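Local coordinates for protein endoglucanase (Fervidobacterium pennivorans DSM 9078, PDB 6KDD) that probably hydrolyses beta-glucosidic bonds in cellulose-like glucans, as a glycoside hydrolase of family 5 with a TIM-barrel fold, at residues A[181-186]-A[204-209]; A[211-216]-A[222-227]. One frame throughout, in Å; residues are numbered along the deposited sequence.

Contact 1: residues A[181-186]-A[204-209]; sequences WAHYSA and YYEPFN
H183 and E206 meet through a single imidazole-carboxylate hydrogen bond, NE2 of H183 donating to OE2 of E206 at 3.2 Å. From CB the histidine swings CG anti to its backbone N (chi1 -159°), which carries the ring out towards residues 204-209. On the side of its own segment ND1 is hydrogen-bonded to OG of S185 at 2.8 Å and accepts from the backbone N of S185 at 3.2 Å. CD2 passes 3.7 Å from OE2 of E206, and NE2 finishes the reach. The bond is bent, 142° at the hydrogen, and NE2 comes to OE2 from above the carboxylate plane, with ring and carboxylate planes 62° apart. Next to this pair Y184 and Y204 run side by side and point the same way, CD2 of Y184 resting 4.0 Å from CE1 of Y204 at the edge of the Y204 ring. H241 joins both tyrosines, stacking on Y184 and bonding the hydroxyl of Y204. A leucine in place of H183 would probably leave OE2 of E206 without this donor and the backbone N of S185 without its ring acceptor. This His-carboxylate pair ties together the connections after the neighbouring barrel strands 174-177 and 198-204; with NE2 donating to the carboxylate and ND1 accepting from the S185 backbone, the ring's rotation is fixed.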
loop_
_atom_site.group_PDB
_atom_site.type_symbol
_atom_site.label_atom_id
_atom_site.label_comp_id
_atom_site.label_asym_id
_atom_site.label_seq_id
_atom_site.Cartn_x
_atom_site.Cartn_y
_atom_site.Cartn_z
ATOM N N TRP A 181 -7.531 -3.007 -9.035
ATOM C CA TRP A 181 -7.365 -3.073 -7.578
ATOM C C TRP A 181 -5.982 -3.598 -7.204
ATOM O O TRP A 181 -5.861 -4.208 -6.146
ATOM C CB TRP A 181 -8.433 -3.943 -6.894
ATOM C CG TRP A 181 -9.851 -3.593 -7.216
ATOM C CD1 TRP A 181 -10.667 -4.304 -8.046
ATOM C CD2 TRP A 181 -10.636 -2.486 -6.732
ATOM N NE1 TRP A 181 -11.901 -3.722 -8.114
ATOM C CE2 TRP A 181 -11.902 -2.581 -7.347
ATOM C CE3 TRP A 181 -10.389 -1.387 -5.906
ATOM C CZ2 TRP A 181 -12.940 -1.696 -7.070
ATOM C CZ3 TRP A 181 -11.401 -0.488 -5.661
ATOM C CH2 TRP A 181 -12.660 -0.638 -6.236
ATOM N N ALA A 182 -4.966 -3.384 -8.056
ATOM C CA ALA A 182 -3.629 -3.970 -7.911
ATOM C C ALA A 182 -3.638 -5.497 -7.732
ATOM O O ALA A 182 -2.846 -6.042 -6.975
ATOM C CB ALA A 182 -2.824 -3.275 -6.798
ATOM N N HIS A 183 -4.529 -6.205 -8.435
ATOM C CA HIS A 183 -4.524 -7.659 -8.481
ATOM C C HIS A 183 -3.228 -8.177 -9.090
ATOM O O HIS A 183 -2.703 -7.558 -10.019
ATOM C CB HIS A 183 -5.704 -8.122 -9.344
ATOM C CG HIS A 183 -6.104 -9.531 -9.085
ATOM N ND1 HIS A 183 -5.691 -10.576 -9.890
ATOM C CD2 HIS A 183 -6.844 -10.072 -8.098
ATOM C CE1 HIS A 183 -6.186 -11.701 -9.416
ATOM N NE2 HIS A 183 -6.887 -11.414 -8.318
ATOM N N TYR A 184 -2.731 -9.311 -8.560
ATOM C CA TYR A 184 -1.464 -9.903 -8.969
ATOM C C TYR A 184 -1.482 -10.113 -10.488
ATOM O O TYR A 184 -0.464 -9.908 -11.163
ATOM C CB TYR A 184 -1.186 -11.214 -8.208
ATOM C CG TYR A 184 -1.887 -12.410 -8.813
ATOM C CD1 TYR A 184 -1.357 -13.045 -9.934
ATOM C CD2 TYR A 184 -3.115 -12.844 -8.332
ATOM C CE1 TYR A 184 -2.004 -14.106 -10.540
ATOM C CE2 TYR A 184 -3.781 -13.905 -8.933
ATOM C CZ TYR A 184 -3.219 -14.529 -10.033
ATOM O OH TYR A 184 -3.853 -15.581 -10.619
ATOM N N SER A 185 -2.663 -10.485 -11.013
ATOM C CA SER A 185 -2.801 -10.819 -12.419
ATOM C C SER A 185 -2.594 -9.587 -13.304
ATOM O O SER A 185 -2.141 -9.735 -14.427
ATOM C CB SER A 185 -4.097 -11.542 -12.711
ATOM O OG SER A 185 -5.198 -10.644 -12.642
ATOM N N ALA A 186 -2.833 -8.380 -12.761
ATOM C CA ALA A 186 -2.939 -7.149 -13.534
ATOM C C ALA A 186 -1.573 -6.561 -13.899
ATOM O O ALA A 186 -1.465 -5.632 -14.706
ATOM C CB ALA A 186 -3.817 -6.157 -12.807
ATOM N N TYR A 204 -2.297 -8.487 -2.440
ATOM C CA TYR A 204 -2.684 -9.888 -2.538
ATOM C C TYR A 204 -3.707 -10.236 -1.456
ATOM O O TYR A 204 -3.415 -10.137 -0.258
ATOM C CB TYR A 204 -1.456 -10.797 -2.480
ATOM C CG TYR A 204 -1.801 -12.230 -2.838
ATOM C CD1 TYR A 204 -1.978 -12.610 -4.167
ATOM C CD2 TYR A 204 -1.946 -13.199 -1.858
ATOM C CE1 TYR A 204 -2.277 -13.931 -4.522
ATOM C CE2 TYR A 204 -2.204 -14.530 -2.199
ATOM C CZ TYR A 204 -2.371 -14.895 -3.532
ATOM O OH TYR A 204 -2.675 -16.205 -3.851
ATOM N N TYR A 205 -4.910 -10.628 -1.910
ATOM C CA TYR A 205 -5.971 -11.055 -1.004
ATOM C C TYR A 205 -6.600 -12.395 -1.449
ATOM O O TYR A 205 -7.714 -12.693 -1.043
ATOM C CB TYR A 205 -7.022 -9.941 -0.859
ATOM C CG TYR A 205 -6.540 -8.678 -0.168
ATOM C CD1 TYR A 205 -6.363 -8.636 1.210
ATOM C CD2 TYR A 205 -6.257 -7.521 -0.892
ATOM C CE1 TYR A 205 -5.969 -7.478 1.876
ATOM C CE2 TYR A 205 -5.778 -6.375 -0.251
ATOM C CZ TYR A 205 -5.649 -6.345 1.133
ATOM O OH TYR A 205 -5.279 -5.187 1.764
ATOM N N GLU A 206 -5.863 -13.264 -2.163
ATOM C CA GLU A 206 -6.436 -14.531 -2.638
ATOM C C GLU A 206 -6.275 -15.628 -1.587
ATOM O O GLU A 206 -5.239 -15.723 -0.965
ATOM C CB GLU A 206 -5.744 -15.015 -3.917
ATOM C CG GLU A 206 -6.017 -14.136 -5.120
ATOM C CD GLU A 206 -7.487 -13.787 -5.304
ATOM O OE1 GLU A 206 -8.331 -14.695 -5.181
ATOM O OE2 GLU A 206 -7.791 -12.606 -5.533
ATOM N N PRO A 207 -7.256 -16.528 -1.350
ATOM C CA PRO A 207 -8.579 -16.465 -1.975
ATOM C C PRO A 207 -9.414 -15.340 -1.359
ATOM O O PRO A 207 -9.491 -15.227 -0.140
ATOM C CB PRO A 207 -9.239 -17.804 -1.554
ATOM C CG PRO A 207 -8.124 -18.673 -0.998
ATOM C CD PRO A 207 -7.095 -17.700 -0.469
ATOM N N PHE A 208 -10.115 -14.571 -2.207
ATOM C CA PHE A 208 -10.910 -13.439 -1.741
ATOM C C PHE A 208 -12.004 -13.870 -0.765
ATOM O O PHE A 208 -12.328 -13.150 0.172
ATOM C CB PHE A 208 -11.517 -12.660 -2.917
ATOM C CG PHE A 208 -12.083 -11.315 -2.535
ATOM C CD1 PHE A 208 -11.251 -10.216 -2.347
ATOM C CD2 PHE A 208 -13.444 -11.152 -2.331
ATOM C CE1 PHE A 208 -11.775 -8.975 -1.993
ATOM C CE2 PHE A 208 -13.967 -9.918 -1.977
ATOM C CZ PHE A 208 -13.134 -8.837 -1.795
ATOM N N ASN A 209 -12.572 -15.067 -0.973
ATOM C CA ASN A 209 -13.677 -15.539 -0.143
ATOM C C ASN A 209 -13.219 -15.822 1.284
ATOM O O ASN A 209 -14.039 -15.856 2.202
ATOM C CB ASN A 209 -14.352 -16.779 -0.741
ATOM C CG ASN A 209 -15.301 -16.352 -1.841
ATOM O OD1 ASN A 209 -15.624 -15.168 -1.965
ATOM N ND2 ASN A 209 -15.766 -17.303 -2.639
#

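Contact 2: residues A[211-216]-A[222-227]; sequences THQGAE and PPVGVK
The carboxamide of Q213 grips the backbone of residues 225-226 with three hydrogen bonds. NE2 of Q213 donates to O of V226 at 3.0 Å, nearly straight at 169° and with the acceptor close to the amide plane. OE1 of Q213 in turn takes two backbone donors, N of G225 at 2.9 Å and N of V226 at 3.1 Å. Both arrive from the same face of the amide, that of G225 modestly tilted from the plane and that of V226 well above it, and both bonds are bent. A second proton of NE2 is used by O of F210, so both ends of the amide are engaged and its flip is settled. CG sits between the backbone N and the carbonyl carbon (chi1 63°), and from there the chain runs out extended to place the amide alongside the 225-226 backbone.

Nearer the main chain, N of G214 donates to O of P222 at 2.8 Å, almost linearly at 174°. Packing fills in around these bonds: CB of Q213 lies 3.3 Å from O of P223, CG2 of V224 comes up beside OE1 of Q213, and CB of V226 is 3.7 Å from its NE2. At the other end the P222 ring lies by the carbonyl of H212, its CD 3.7 Å from O of H212.

H212 to A215 form a type II beta turn, with G214 at the positive-phi third position and N of A215 bonded to O of H212. Through backbone N-H and C=O groups the buried Q213 pins the loop to itself, within the connection between strand 198-204 of the TIM barrel and helix 232-252.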
loop_
_atom_site.group_PDB
_atom_site.type_symbol
_atom_site.label_atom_id
_atom_site.label_comp_id
_atom_site.label_asym_id
_atom_site.label_seq_id
_atom_site.Cartn_x
_atom_site.Cartn_y
_atom_site.Cartn_z
ATOM N N THR A 211 -10.067 -14.140 2.669
ATOM C CA THR A 211 -9.522 -12.940 3.307
ATOM C C THR A 211 -10.593 -11.878 3.536
ATOM O O THR A 211 -10.432 -11.042 4.415
ATOM C CB THR A 211 -8.386 -12.304 2.500
ATOM O OG1 THR A 211 -8.941 -11.977 1.229
ATOM C CG2 THR A 211 -7.215 -13.251 2.317
ATOM N N HIS A 212 -11.708 -11.927 2.790
ATOM C CA HIS A 212 -12.693 -10.868 2.969
ATOM C C HIS A 212 -14.048 -11.398 3.433
ATOM O O HIS A 212 -15.061 -10.725 3.225
ATOM C CB HIS A 212 -12.850 -10.092 1.661
ATOM C CG HIS A 212 -11.751 -9.104 1.468
ATOM N ND1 HIS A 212 -11.903 -7.751 1.752
ATOM C CD2 HIS A 212 -10.478 -9.275 1.049
ATOM C CE1 HIS A 212 -10.768 -7.123 1.494
ATOM N NE2 HIS A 212 -9.886 -8.035 1.060
ATOM N N GLN A 213 -14.072 -12.600 4.012
ATOM C CA GLN A 213 -15.304 -13.145 4.598
ATOM C C GLN A 213 -15.811 -12.202 5.679
ATOM O O GLN A 213 -15.026 -11.699 6.486
ATOM C CB GLN A 213 -15.051 -14.539 5.182
ATOM C CG GLN A 213 -14.035 -14.524 6.327
ATOM C CD GLN A 213 -13.728 -15.943 6.739
ATOM O OE1 GLN A 213 -14.471 -16.558 7.503
ATOM N NE2 GLN A 213 -12.659 -16.490 6.190
ATOM N N GLY A 214 -17.127 -11.936 5.667
ATOM C CA GLY A 214 -17.736 -11.035 6.636
ATOM C C GLY A 214 -17.450 -9.548 6.394
ATOM O O GLY A 214 -17.868 -8.713 7.197
ATOM N N ALA A 215 -16.780 -9.174 5.294
ATOM C CA ALA A 215 -16.390 -7.769 5.133
ATOM C C ALA A 215 -17.578 -6.939 4.637
ATOM O O ALA A 215 -18.058 -7.144 3.526
ATOM C CB ALA A 215 -15.233 -7.664 4.168
ATOM N N GLU A 216 -17.996 -5.956 5.440
ATOM C CA GLU A 216 -19.271 -5.267 5.257
ATOM C C GLU A 216 -19.210 -4.401 3.999
ATOM O O GLU A 216 -20.213 -4.217 3.307
ATOM C CB GLU A 216 -19.587 -4.429 6.499
ATOM C CG GLU A 216 -19.586 -5.232 7.804
ATOM C CD GLU A 216 -18.246 -5.601 8.450
ATOM O OE1 GLU A 216 -18.234 -5.924 9.658
ATOM O OE2 GLU A 216 -17.212 -5.578 7.758
ATOM N N PRO A 222 -19.134 -11.717 1.370
ATOM C CA PRO A 222 -18.899 -13.157 1.436
ATOM C C PRO A 222 -19.189 -13.685 2.839
ATOM O O PRO A 222 -18.868 -13.049 3.844
ATOM C CB PRO A 222 -17.415 -13.288 1.060
ATOM C CG PRO A 222 -17.156 -12.052 0.232
ATOM C CD PRO A 222 -17.941 -10.970 0.933
ATOM N N PRO A 223 -19.796 -14.888 2.943
ATOM C CA PRO A 223 -20.102 -15.485 4.244
ATOM C C PRO A 223 -18.868 -15.864 5.062
ATOM O O PRO A 223 -17.844 -16.248 4.498
ATOM C CB PRO A 223 -20.852 -16.775 3.867
ATOM C CG PRO A 223 -20.368 -17.092 2.461
ATOM C CD PRO A 223 -20.180 -15.741 1.803
ATOM N N VAL A 224 -19.033 -15.809 6.381
ATOM C CA VAL A 224 -18.049 -16.153 7.392
ATOM C C VAL A 224 -17.883 -17.674 7.443
ATOM O O VAL A 224 -18.664 -18.414 6.850
ATOM C CB VAL A 224 -18.517 -15.569 8.740
ATOM C CG1 VAL A 224 -19.850 -16.164 9.164
ATOM C CG2 VAL A 224 -17.500 -15.717 9.861
ATOM N N GLY A 225 -16.841 -18.131 8.136
ATOM C CA GLY A 225 -16.634 -19.538 8.415
ATOM C C GLY A 225 -15.710 -20.212 7.404
ATOM O O GLY A 225 -15.532 -21.426 7.478
ATOM N N VAL A 226 -15.102 -19.438 6.491
ATOM C CA VAL A 226 -14.255 -20.026 5.467
ATOM C C VAL A 226 -12.876 -20.269 6.083
ATOM O O VAL A 226 -12.348 -19.404 6.791
ATOM C CB VAL A 226 -14.191 -19.153 4.194
ATOM C CG1 VAL A 226 -13.344 -19.780 3.095
ATOM C CG2 VAL A 226 -15.575 -18.806 3.653
ATOM N N LYS A 227 -12.294 -21.440 5.773
ATOM C CA LYS A 227 -11.029 -21.860 6.355
ATOM C C LYS A 227 -9.919 -21.772 5.325
ATOM O O LYS A 227 -10.145 -21.875 4.118
ATOM C CB LYS A 227 -11.074 -23.275 6.944
ATOM C CG LYS A 227 -12.008 -23.452 8.130
ATOM C CD LYS A 227 -11.391 -23.031 9.418
ATOM C CE LYS A 227 -12.307 -23.271 10.597
ATOM N NZ LYS A 227 -13.525 -22.429 10.517
#

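How the contacts relate
Contact 1 precedes contact 2 along the chain, and their centres lie about 15 Å apart. Contact 1 joins the connections that follow strands 174-177 and 198-204, neighbours in the eight-stranded parallel barrel. Contact 2 lies farther out, about 22 Å from the chain's centre, and folds the loop between helices 208-211 and 232-252 onto itself. The short helix 208-211 bridges them, and they touch directly: O of Y205 meets OG1 of T211 at 2.7 Å in a probable hydrogen bond, and O of N209 packs against CG2 of V226. They are adjoining parts of the loop region beyond the C-terminal ends of these strands, the end that bears the active site in TIM-barrel enzymes.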